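Local coordinates for N-acetyl-beta-D glucosaminidase (PDB 4ZM6), which probably hydrolyses beta-N-acetylglucosaminides through a glycoside hydrolase family 3 domain and also carries a GCN5-related glucosamine N-acetyltransferase region that binds acetyl-CoA, at residues Leu75-Leu89 with Ile118-Ala132. Sequence-based numbering, arbitrary orientation.
Sequences LFIAVDQENGVVRRL and ISKELLTLGMNWNLA
Strand 76-79 runs parallel to the short strand 129-130, the backbone bonds being N128 N to I77 O, a weak V79 N to W129 O, and L131 N to V79 O, this last at 2.8 Å and nearly straight. Two asparagines extend the pairing with their side-chain amides. At one end N128 OD1 takes I77 N at 2.7 Å, in the carbonyl plane and on a lone pair; its chi1 of 50°, which sets CG between the backbone N and the carbonyl carbon, brings the amide back to the neighbouring strand. At the other, N130 grips the backbone of Q81 twice: OD1 receives Q81 N at 2.9 Å, while ND2 gives a hydrogen to Q81 O, which lies in its amide plane. Bonded at both its oxygen and its nitrogen, the N130 amide has its rotation about CB-CG fixed.

The segments belong to the TIM-barrel-type domain of family 3 and form a beta-alpha-beta crossover: strand 76-79 leads by way of helix 108-125 to strand 129-130, with strand 41-44 on the other side of 76-79. Helix 108-125 packs against the sheet through L122, whose CD2 meets V79 CG1 tip to tip at 3.9 Å and also touches L89 CD1. M127 comes across V79 at about a right angle, M127 CG lying 3.8 Å from V79 CG1, its chain bent so that CE reaches L89. On the face of A78 and W129, the indole edge points at the ring of F76: W129 CE3 stands over it, 3.4 Å from F76 CG, in a T-shaped pair with planes at 67°. W129 NE1 is hydrogen-bonded to S177. Farther along, L131 CB lies 3.5 Å from D80 OD1, a carboxylate oxygen that is salt-bridged to K179.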
ATOM      1  N   LEU A  75      36.616   1.719  17.947  1.00 76.37           N
ATOM      2  CA  LEU A  75      35.613   2.718  18.286  1.00 77.20           C
ATOM      3  C   LEU A  75      34.715   3.038  17.102  1.00 75.75           C
ATOM      4  O   LEU A  75      35.129   2.923  15.947  1.00 74.91           O
ATOM      5  CB  LEU A  75      36.282   4.025  18.735  1.00 79.52           C
ATOM      6  CG  LEU A  75      37.187   4.015  19.969  1.00 78.88           C
ATOM      7  CD1 LEU A  75      37.713   5.420  20.226  1.00 78.69           C
ATOM      8  CD2 LEU A  75      36.452   3.484  21.189  1.00 79.15           C
ATOM      9  N   PHE A  76      33.482   3.431  17.408  1.00 72.79           N
ATOM     10  CA  PHE A  76      32.635   4.130  16.460  1.00 71.33           C
ATOM     11  C   PHE A  76      32.932   5.611  16.635  1.00 72.36           C
ATOM     12  O   PHE A  76      33.102   6.079  17.757  1.00 74.18           O
ATOM     13  CB  PHE A  76      31.147   3.867  16.732  1.00 71.44           C
ATOM     14  CG  PHE A  76      30.538   2.791  15.870  1.00 69.62           C
ATOM     15  CD1 PHE A  76      30.554   2.900  14.485  1.00 70.63           C
ATOM     16  CD2 PHE A  76      29.903   1.693  16.443  1.00 68.38           C
ATOM     17  CE1 PHE A  76      29.981   1.919  13.688  1.00 70.95           C
ATOM     18  CE2 PHE A  76      29.326   0.712  15.651  1.00 69.08           C
ATOM     19  CZ  PHE A  76      29.365   0.823  14.272  1.00 69.90           C
ATOM     20  N   ILE A  77      32.997   6.339  15.526  1.00 73.12           N
ATOM     21  CA  ILE A  77      33.177   7.788  15.547  1.00 72.53           C
ATOM     22  C   ILE A  77      32.035   8.417  14.748  1.00 72.49           C
ATOM     23  O   ILE A  77      32.081   8.494  13.517  1.00 72.48           O
ATOM     24  CB  ILE A  77      34.547   8.187  14.966  1.00 74.75           C
ATOM     25  CG1 ILE A  77      35.667   7.541  15.788  1.00 75.89           C
ATOM     26  CG2 ILE A  77      34.711   9.704  14.941  1.00 74.81           C
ATOM     27  CD1 ILE A  77      37.062   7.868  15.294  1.00 77.81           C
ATOM     28  N   ALA A  78      31.012   8.869  15.467  1.00 71.12           N
ATOM     29  CA  ALA A  78      29.775   9.336  14.856  1.00 68.89           C
ATOM     30  C   ALA A  78      29.768  10.843  14.617  1.00 67.58           C
ATOM     31  O   ALA A  78      30.649  11.559  15.088  1.00 67.13           O
ATOM     32  CB  ALA A  78      28.592   8.937  15.725  1.00 69.31           C
ATOM     33  N   VAL A  79      28.760  11.307  13.881  1.00 65.21           N
ATOM     34  CA  VAL A  79      28.606  12.722  13.559  1.00 63.56           C
ATOM     35  C   VAL A  79      27.196  13.013  13.016  1.00 64.75           C
ATOM     36  O   VAL A  79      26.586  12.161  12.369  1.00 68.76           O
ATOM     37  CB  VAL A  79      29.673  13.169  12.532  1.00 63.83           C
ATOM     38  CG1 VAL A  79      29.384  12.598  11.152  1.00 64.26           C
ATOM     39  CG2 VAL A  79      29.761  14.684  12.467  1.00 66.08           C
ATOM     40  N   ASP A  80      26.687  14.212  13.289  1.00 63.74           N
ATOM     41  CA  ASP A  80      25.413  14.669  12.728  1.00 64.28           C
ATOM     42  C   ASP A  80      25.632  15.334  11.373  1.00 64.51           C
ATOM     43  O   ASP A  80      25.677  16.562  11.292  1.00 69.08           O
ATOM     44  CB  ASP A  80      24.755  15.703  13.649  1.00 64.01           C
ATOM     45  CG  ASP A  80      23.995  15.085  14.782  1.00 62.74           C
ATOM     46  OD1 ASP A  80      23.057  14.308  14.517  1.00 62.41           O
ATOM     47  OD2 ASP A  80      24.315  15.407  15.940  1.00 65.23           O
ATOM     48  N   GLN A  81      25.753  14.548  10.311  1.00 62.81           N
ATOM     49  CA  GLN A  81      25.921  15.123   8.976  1.00 62.42           C
ATOM     50  C   GLN A  81      24.644  14.994   8.147  1.00 62.34           C
ATOM     51  O   GLN A  81      24.492  14.057   7.363  1.00 65.50           O
ATOM     52  CB  GLN A  81      27.119  14.484   8.261  1.00 62.44           C
ATOM     53  CG  GLN A  81      27.458  15.108   6.911  1.00 61.80           C
ATOM     54  CD  GLN A  81      27.741  16.600   6.988  1.00 60.26           C
ATOM     55  OE1 GLN A  81      28.139  17.117   8.028  1.00 59.65           O
ATOM     56  NE2 GLN A  81      27.541  17.294   5.879  1.00 59.61           N
ATOM     57  N   GLU A  82      23.737  15.952   8.321  1.00 59.75           N
ATOM     58  CA  GLU A  82      22.451  15.951   7.622  1.00 57.96           C
ATOM     59  C   GLU A  82      22.493  16.712   6.295  1.00 61.48           C
ATOM     60  O   GLU A  82      21.599  16.547   5.464  1.00 61.77           O
ATOM     61  CB  GLU A  82      21.361  16.519   8.527  1.00 55.60           C
ATOM     62  CG  GLU A  82      21.106  15.664   9.755  1.00 53.84           C
ATOM     63  CD  GLU A  82      20.051  16.239  10.675  1.00 52.39           C
ATOM     64  OE1 GLU A  82      20.105  15.944  11.883  1.00 50.28           O
ATOM     65  OE2 GLU A  82      19.163  16.978  10.200  1.00 52.20           O
ATOM     66  N   ASN A  83      23.508  17.565   6.133  1.00 64.19           N
ATOM     67  CA  ASN A  83      23.912  18.165   4.844  1.00 68.84           C
ATOM     68  C   ASN A  83      23.415  19.584   4.536  1.00 72.55           C
ATOM     69  O   ASN A  83      24.208  20.434   4.109  1.00 82.67           O
ATOM     70  CB  ASN A  83      23.629  17.238   3.648  1.00 68.10           C
ATOM     71  CG  ASN A  83      24.453  15.968   3.688  1.00 68.38           C
ATOM     72  OD1 ASN A  83      23.922  14.864   3.550  1.00 72.03           O
ATOM     73  ND2 ASN A  83      25.760  16.115   3.870  1.00 66.55           N
ATOM     74  N   GLY A  84      22.132  19.850   4.739  1.00 70.95           N
ATOM     75  CA  GLY A  84      21.581  21.162   4.395  1.00 71.00           C
ATOM     76  C   GLY A  84      22.013  22.249   5.358  1.00 70.60           C
ATOM     77  O   GLY A  84      23.156  22.717   5.324  1.00 65.68           O
ATOM     78  N   VAL A  85      21.083  22.658   6.213  1.00 74.63           N
ATOM     79  CA  VAL A  85      21.373  23.655   7.239  1.00 80.12           C
ATOM     80  C   VAL A  85      22.378  23.108   8.269  1.00 85.13           C
ATOM     81  O   VAL A  85      23.336  23.806   8.626  1.00 91.20           O
ATOM     82  CB  VAL A  85      20.084  24.199   7.916  1.00 79.04           C
ATOM     83  CG1 VAL A  85      19.254  24.991   6.915  1.00 77.40           C
ATOM     84  CG2 VAL A  85      19.245  23.090   8.541  1.00 79.44           C
ATOM     85  N   VAL A  86      22.186  21.853   8.692  1.00 83.52           N
ATOM     86  CA  VAL A  86      23.075  21.192   9.678  1.00 80.31           C
ATOM     87  C   VAL A  86      24.149  20.359   8.956  1.00 75.99           C
ATOM     88  O   VAL A  86      23.825  19.484   8.159  1.00 76.44           O
ATOM     89  CB  VAL A  86      22.291  20.357  10.754  1.00 80.56           C
ATOM     90  CG1 VAL A  86      20.870  20.007  10.319  1.00 79.22           C
ATOM     91  CG2 VAL A  86      23.046  19.094  11.172  1.00 80.84           C
ATOM     92  N   ARG A  87      25.421  20.643   9.239  1.00 74.40           N
ATOM     93  CA  ARG A  87      26.537  20.002   8.535  1.00 77.39           C
ATOM     94  C   ARG A  87      27.895  20.298   9.197  1.00 81.32           C
ATOM     95  O   ARG A  87      28.417  21.411   9.077  1.00 85.55           O
ATOM     96  CB  ARG A  87      26.564  20.460   7.071  1.00 73.65           C
ATOM     97  N   ARG A  88      28.478  19.292   9.855  1.00 82.45           N
ATOM     98  CA  ARG A  88      29.699  19.477  10.669  1.00 81.55           C
ATOM     99  C   ARG A  88      30.995  19.602   9.855  1.00 83.94           C
ATOM    100  O   ARG A  88      31.995  20.115  10.357  1.00 85.88           O
ATOM    101  CB  ARG A  88      29.894  18.325  11.664  1.00 80.54           C
ATOM    102  CG  ARG A  88      28.654  17.798  12.367  1.00 79.97           C
ATOM    103  CD  ARG A  88      27.748  18.889  12.906  1.00 80.71           C
ATOM    104  NE  ARG A  88      26.936  18.384  14.012  1.00 81.70           N
ATOM    105  CZ  ARG A  88      25.804  18.934  14.455  1.00 83.56           C
ATOM    106  NH1 ARG A  88      25.299  20.028  13.892  1.00 81.57           N
ATOM    107  NH2 ARG A  88      25.165  18.371  15.476  1.00 87.29           N
ATOM    108  N   LEU A  89      30.993  19.102   8.624  1.00 86.33           N
ATOM    109  CA  LEU A  89      32.191  19.143   7.777  1.00 89.39           C
ATOM    110  C   LEU A  89      32.603  20.573   7.417  1.00 89.42           C
ATOM    111  O   LEU A  89      33.796  20.881   7.352  1.00 85.39           O
ATOM    112  CB  LEU A  89      31.979  18.311   6.501  1.00 90.85           C
ATOM    113  CG  LEU A  89      32.444  16.847   6.499  1.00 91.13           C
ATOM    114  CD1 LEU A  89      32.301  16.181   7.860  1.00 92.85           C
ATOM    115  CD2 LEU A  89      31.687  16.059   5.437  1.00 91.80           C
ATOM    116  N   ILE A 118      28.699  11.457   0.491  1.00 55.00           N
ATOM    117  CA  ILE A 118      29.014  11.906   1.844  1.00 53.84           C
ATOM    118  C   ILE A 118      29.698  10.806   2.638  1.00 53.94           C
ATOM    119  O   ILE A 118      30.667  11.071   3.343  1.00 57.02           O
ATOM    120  CB  ILE A 118      27.745  12.403   2.582  1.00 53.25           C
ATOM    121  CG1 ILE A 118      27.344  13.784   2.055  1.00 53.98           C
ATOM    122  CG2 ILE A 118      27.943  12.446   4.095  1.00 52.36           C
ATOM    123  CD1 ILE A 118      28.365  14.883   2.296  1.00 54.31           C
ATOM    124  N   SER A 119      29.200   9.580   2.533  1.00 53.77           N
ATOM    125  CA  SER A 119      29.781   8.469   3.292  1.00 55.51           C
ATOM    126  C   SER A 119      31.236   8.223   2.884  1.00 56.90           C
ATOM    127  O   SER A 119      32.079   7.925   3.727  1.00 55.93           O
ATOM    128  CB  SER A 119      28.937   7.193   3.147  1.00 53.83           C
ATOM    129  OG  SER A 119      28.444   7.050   1.831  1.00 53.54           O
ATOM    130  N   LYS A 120      31.516   8.366   1.591  1.00 60.70           N
ATOM    131  CA  LYS A 120      32.878   8.264   1.066  1.00 63.81           C
ATOM    132  C   LYS A 120      33.785   9.272   1.772  1.00 63.82           C
ATOM    133  O   LYS A 120      34.832   8.907   2.302  1.00 62.57           O
ATOM    134  CB  LYS A 120      32.878   8.521  -0.446  1.00 65.85           C
ATOM    135  CG  LYS A 120      34.113   8.044  -1.197  1.00 68.74           C
ATOM    136  CD  LYS A 120      34.019   8.450  -2.667  1.00 72.61           C
ATOM    137  CE  LYS A 120      34.765   7.506  -3.602  1.00 74.48           C
ATOM    138  NZ  LYS A 120      36.242   7.698  -3.569  1.00 75.73           N
ATOM    139  N   GLU A 121      33.357  10.536   1.792  1.00 64.40           N
ATOM    140  CA  GLU A 121      34.104  11.602   2.456  1.00 63.63           C
ATOM    141  C   GLU A 121      34.284  11.319   3.947  1.00 63.62           C
ATOM    142  O   GLU A 121      35.396  11.379   4.459  1.00 65.68           O
ATOM    143  CB  GLU A 121      33.425  12.962   2.250  1.00 62.55           C
ATOM    144  CG  GLU A 121      33.560  13.502   0.831  1.00 63.82           C
ATOM    145  CD  GLU A 121      33.124  14.953   0.681  1.00 63.81           C
ATOM    146  OE1 GLU A 121      32.822  15.610   1.702  1.00 61.80           O
ATOM    147  OE2 GLU A 121      33.082  15.442  -0.471  1.00 62.89           O
ATOM    148  N   LEU A 122      33.196  10.997   4.634  1.00 63.65           N
ATOM    149  CA  LEU A 122      33.258  10.697   6.063  1.00 66.12           C
ATOM    150  C   LEU A 122      34.174   9.513   6.382  1.00 66.82           C
ATOM    151  O   LEU A 122      34.904   9.544   7.370  1.00 66.41           O
ATOM    152  CB  LEU A 122      31.853  10.424   6.616  1.00 68.04           C
ATOM    153  CG  LEU A 122      30.914  11.626   6.751  1.00 68.42           C
ATOM    154  CD1 LEU A 122      29.502  11.158   7.055  1.00 69.08           C
ATOM    155  CD2 LEU A 122      31.392  12.576   7.835  1.00 69.64           C
ATOM    156  N   LEU A 123      34.141   8.477   5.549  1.00 68.82           N
ATOM    157  CA  LEU A 123      34.915   7.261   5.815  1.00 70.74           C
ATOM    158  C   LEU A 123      36.421   7.471   5.677  1.00 70.26           C
ATOM    159  O   LEU A 123      37.194   6.900   6.448  1.00 69.67           O
ATOM    160  CB  LEU A 123      34.461   6.111   4.907  1.00 73.07           C
ATOM    161  CG  LEU A 123      35.040   4.720   5.207  1.00 74.03           C
ATOM    162  CD1 LEU A 123      34.840   4.325   6.663  1.00 73.97           C
ATOM    163  CD2 LEU A 123      34.425   3.673   4.291  1.00 75.79           C
ATOM    164  N   THR A 124      36.839   8.280   4.705  1.00 69.20           N
ATOM    165  CA  THR A 124      38.259   8.575   4.529  1.00 71.08           C
ATOM    166  C   THR A 124      38.796   9.387   5.714  1.00 73.15           C
ATOM    167  O   THR A 124      39.939   9.196   6.132  1.00 72.49           O
ATOM    168  CB  THR A 124      38.540   9.335   3.218  1.00 71.63           C
ATOM    169  OG1 THR A 124      37.839  10.581   3.228  1.00 75.33           O
ATOM    170  CG2 THR A 124      38.112   8.517   2.004  1.00 70.24           C
ATOM    171  N   LEU A 125      37.963  10.275   6.258  1.00 74.70           N
ATOM    172  CA  LEU A 125      38.339  11.089   7.420  1.00 74.53           C
ATOM    173  C   LEU A 125      38.307  10.318   8.746  1.00 74.79           C
ATOM    174  O   LEU A 125      38.821  10.803   9.753  1.00 76.37           O
ATOM    175  CB  LEU A 125      37.430  12.318   7.532  1.00 75.70           C
ATOM    176  CG  LEU A 125      37.412  13.287   6.343  1.00 78.26           C
ATOM    177  CD1 LEU A 125      36.463  14.446   6.610  1.00 77.48           C
ATOM    178  CD2 LEU A 125      38.809  13.802   6.024  1.00 80.18           C
ATOM    179  N   GLY A 126      37.694   9.135   8.754  1.00 73.78           N
ATOM    180  CA  GLY A 126      37.612   8.312   9.957  1.00 72.74           C
ATOM    181  C   GLY A 126      36.229   8.250  10.583  1.00 74.25           C
ATOM    182  O   GLY A 126      36.036   7.521  11.560  1.00 75.39           O
ATOM    183  N   MET A 127      35.270   9.012  10.046  1.00 74.31           N
ATOM    184  CA  MET A 127      33.866   8.884  10.466  1.00 76.11           C
ATOM    185  C   MET A 127      33.261   7.625   9.885  1.00 72.38           C
ATOM    186  O   MET A 127      33.354   7.384   8.684  1.00 74.36           O
ATOM    187  CB  MET A 127      33.006  10.071  10.027  1.00 80.65           C
ATOM    188  CG  MET A 127      32.839  11.127  11.094  1.00 84.31           C
ATOM    189  SD  MET A 127      34.363  12.053  11.279  1.00 89.59           S
ATOM    190  CE  MET A 127      34.261  13.150   9.865  1.00 89.58           C
ATOM    191  N   ASN A 128      32.617   6.848  10.745  1.00 67.80           N
ATOM    192  CA  ASN A 128      32.041   5.572  10.357  1.00 66.13           C
ATOM    193  C   ASN A 128      30.643   5.369  10.948  1.00 63.75           C
ATOM    194  O   ASN A 128      30.217   4.239  11.193  1.00 64.12           O
ATOM    195  CB  ASN A 128      32.992   4.442  10.769  1.00 68.16           C
ATOM    196  CG  ASN A 128      33.441   4.547  12.217  1.00 69.66           C
ATOM    197  OD1 ASN A 128      32.953   5.384  12.981  1.00 70.69           O
ATOM    198  ND2 ASN A 128      34.380   3.697  12.602  1.00 70.31           N
ATOM    199  N   TRP A 129      29.934   6.474  11.167  1.00 61.42           N
ATOM    200  CA  TRP A 129      28.562   6.444  11.668  1.00 59.43           C
ATOM    201  C   TRP A 129      27.951   7.831  11.515  1.00 59.17           C
ATOM    202  O   TRP A 129      28.244   8.732  12.293  1.00 59.31           O
ATOM    203  CB  TRP A 129      28.509   6.021  13.142  1.00 58.12           C
ATOM    204  CG  TRP A 129      27.114   5.732  13.662  1.00 57.50           C
ATOM    205  CD1 TRP A 129      25.924   6.145  13.125  1.00 57.79           C
ATOM    206  CD2 TRP A 129      26.777   4.986  14.836  1.00 56.39           C
ATOM    207  NE1 TRP A 129      24.878   5.689  13.883  1.00 57.72           N
ATOM    208  CE2 TRP A 129      25.373   4.978  14.940  1.00 56.05           C
ATOM    209  CE3 TRP A 129      27.528   4.320  15.808  1.00 57.66           C
ATOM    210  CZ2 TRP A 129      24.703   4.332  15.975  1.00 57.39           C
ATOM    211  CZ3 TRP A 129      26.864   3.677  16.840  1.00 57.58           C
ATOM    212  CH2 TRP A 129      25.464   3.690  16.916  1.00 58.43           C
ATOM    213  N   ASN A 130      27.099   7.997  10.513  1.00 59.15           N
ATOM    214  CA  ASN A 130      26.370   9.239  10.353  1.00 60.65           C
ATOM    215  C   ASN A 130      25.018   9.126  11.060  1.00 62.47           C
ATOM    216  O   ASN A 130      24.237   8.213  10.784  1.00 60.46           O
ATOM    217  CB  ASN A 130      26.186   9.561   8.874  1.00 60.63           C
ATOM    218  CG  ASN A 130      25.691  10.979   8.641  1.00 60.83           C
ATOM    219  OD1 ASN A 130      25.437  11.732   9.588  1.00 59.53           O
ATOM    220  ND2 ASN A 130      25.547  11.350   7.370  1.00 59.68           N
ATOM    221  N   LEU A 131      24.757  10.051  11.982  1.00 64.14           N
ATOM    222  CA  LEU A 131      23.481  10.093  12.694  1.00 63.99           C
ATOM    223  C   LEU A 131      22.453  10.723  11.761  1.00 63.02           C
ATOM    224  O   LEU A 131      22.154  11.913  11.837  1.00 63.49           O
ATOM    225  CB  LEU A 131      23.607  10.884  13.997  1.00 64.10           C
ATOM    226  CG  LEU A 131      24.678  10.385  14.970  1.00 65.05           C
ATOM    227  CD1 LEU A 131      24.853  11.376  16.113  1.00 67.11           C
ATOM    228  CD2 LEU A 131      24.335   9.001  15.499  1.00 64.84           C
ATOM    229  N   ALA A 132      21.939   9.896  10.862  1.00 61.46           N
ATOM    230  CA  ALA A 132      21.056  10.339   9.798  1.00 59.06           C
ATOM    231  C   ALA A 132      20.488   9.092   9.123  1.00 57.68           C
ATOM    232  O   ALA A 132      21.017   7.993   9.312  1.00 56.57           O
ATOM    233  CB  ALA A 132      21.832  11.192   8.800  1.00 58.66           C
TER